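PDB 3SFW: dihydropyrimidinase from Brevibacillus agri, which probably opens the ring of dihydropyrimidines by hydrolysing a cyclic amide bond, as a zinc-containing member of the amidohydrolase family. Local coordinates for residues 258-263 with 456-461. Sequence-based numbering, arbitrary orientation.
Sequences NVYGET and STFARP
The phenol end of Y260 meets three side chains of the C-terminal tail: F458, R460 and P461. CE1 of Y260 lies 3.7 Å from CZ of F458, the two rings inclined at 55°, while the Y260 hydroxyl sits at the edge of the F458 ring, in its plane. That hydroxyl also rests 3.5 Å from CG of R460 and 3.8 Å from CD of P461, whose ring offers a compact apolar surface. A long aromatic side chain suits position 260 because it reaches from the strand across to the tail; F458, its CG anti to the backbone N (chi1 -173°), extends a flat apolar ring to meet it. At the start of the strand the side chains of N258 and R460 cross at a slant, amide and guanidinium planes 13° apart, and OD1 of N258 is 3.3 Å from CD of R460. Arginine pairs an aliphatic stem for this packing with a guanidinium whose NH2 donates to G357 O of a second subunit; asparagine supplies a carbonyl oxygen that accepts from K305 NZ of that subunit. L375 of helix 361-376 packs against Y260, F458 and P461. Strand 258-263 belongs to the parallel sheet of the TIM-barrel-like amidohydrolase domain. Within the chain the tail is thus held to this strand by van der Waals packing, while the polar groups beside it serve the subunit interface.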
# COMPACT_ATOMS: atom_id res chain seq x y z
N ASN A 258 -17.93 -0.41 -2.05
CA ASN A 258 -18.90 0.55 -1.49
C ASN A 258 -18.79 0.59 0.04
O ASN A 258 -19.58 -0.03 0.77
CB ASN A 258 -20.30 0.21 -2.01
CG ASN A 258 -20.35 0.33 -3.54
OD1 ASN A 258 -19.79 1.29 -4.09
ND2 ASN A 258 -20.74 -0.73 -4.21
N VAL A 259 -17.68 1.19 0.48
CA VAL A 259 -17.32 1.26 1.88
C VAL A 259 -17.26 2.74 2.24
O VAL A 259 -16.55 3.53 1.59
CB VAL A 259 -15.94 0.61 2.13
CG1 VAL A 259 -15.46 0.87 3.61
CG2 VAL A 259 -16.02 -0.91 1.80
N TYR A 260 -18.01 3.10 3.30
CA TYR A 260 -18.10 4.49 3.78
C TYR A 260 -17.66 4.52 5.22
O TYR A 260 -17.70 3.51 5.90
CB TYR A 260 -19.58 4.97 3.74
CG TYR A 260 -20.15 4.77 2.36
CD1 TYR A 260 -20.90 3.64 2.06
CD2 TYR A 260 -19.78 5.61 1.31
CE1 TYR A 260 -21.34 3.37 0.77
CE2 TYR A 260 -20.26 5.37 0.02
CZ TYR A 260 -21.05 4.24 -0.23
OH TYR A 260 -21.53 3.99 -1.49
N GLY A 261 -17.20 5.70 5.67
CA GLY A 261 -16.74 5.85 7.06
C GLY A 261 -17.21 7.13 7.73
O GLY A 261 -17.34 8.19 7.09
N GLU A 262 -17.43 7.02 9.04
CA GLU A 262 -17.87 8.10 9.89
C GLU A 262 -16.75 8.37 10.89
O GLU A 262 -16.09 7.44 11.36
CB GLU A 262 -19.05 7.56 10.70
CG GLU A 262 -19.66 8.51 11.72
CD GLU A 262 -20.69 7.72 12.56
OE1 GLU A 262 -20.28 7.11 13.60
OE2 GLU A 262 -21.86 7.65 12.12
N THR A 263 -16.57 9.64 11.31
CA THR A 263 -15.81 9.85 12.57
C THR A 263 -16.62 10.76 13.50
O THR A 263 -17.81 11.03 13.21
CB THR A 263 -14.37 10.30 12.32
OG1 THR A 263 -13.61 10.18 13.55
CG2 THR A 263 -14.35 11.74 11.77
N SER A 456 -35.54 5.69 2.95
CA SER A 456 -35.54 4.96 1.71
C SER A 456 -34.42 3.92 1.65
O SER A 456 -33.46 3.99 2.43
CB SER A 456 -35.48 5.96 0.53
OG SER A 456 -34.27 6.67 0.58
N THR A 457 -34.58 2.94 0.77
CA THR A 457 -33.54 1.92 0.58
C THR A 457 -32.30 2.54 0.03
O THR A 457 -32.34 3.65 -0.53
CB THR A 457 -33.99 0.76 -0.31
OG1 THR A 457 -34.54 1.29 -1.51
CG2 THR A 457 -35.09 -0.09 0.43
N PHE A 458 -31.19 1.81 0.10
CA PHE A 458 -29.91 2.42 -0.15
C PHE A 458 -29.69 2.79 -1.61
O PHE A 458 -29.88 1.95 -2.51
CB PHE A 458 -28.78 1.49 0.29
CG PHE A 458 -27.43 2.13 0.21
CD1 PHE A 458 -27.06 3.12 1.13
CD2 PHE A 458 -26.54 1.77 -0.78
CE1 PHE A 458 -25.81 3.70 1.05
CE2 PHE A 458 -25.29 2.35 -0.85
CZ PHE A 458 -24.95 3.32 0.04
N ALA A 459 -29.17 4.00 -1.82
CA ALA A 459 -28.66 4.41 -3.12
C ALA A 459 -27.30 5.08 -2.91
O ALA A 459 -27.13 5.94 -2.01
CB ALA A 459 -29.63 5.39 -3.74
N ARG A 460 -26.32 4.74 -3.73
CA ARG A 460 -25.01 5.37 -3.57
C ARG A 460 -25.10 6.89 -3.78
O ARG A 460 -25.78 7.36 -4.71
CB ARG A 460 -24.00 4.75 -4.52
CG ARG A 460 -23.67 3.28 -4.14
CD ARG A 460 -22.57 2.73 -5.01
NE ARG A 460 -22.99 2.63 -6.40
CZ ARG A 460 -23.57 1.55 -6.92
NH1 ARG A 460 -23.80 0.48 -6.15
NH2 ARG A 460 -23.89 1.51 -8.22
N PRO A 461 -24.38 7.66 -2.97
CA PRO A 461 -24.42 9.11 -3.12
C PRO A 461 -23.86 9.62 -4.46
O PRO A 461 -24.39 10.70 -4.90
CB PRO A 461 -23.62 9.64 -1.94
CG PRO A 461 -22.65 8.55 -1.59
CD PRO A 461 -23.41 7.23 -1.94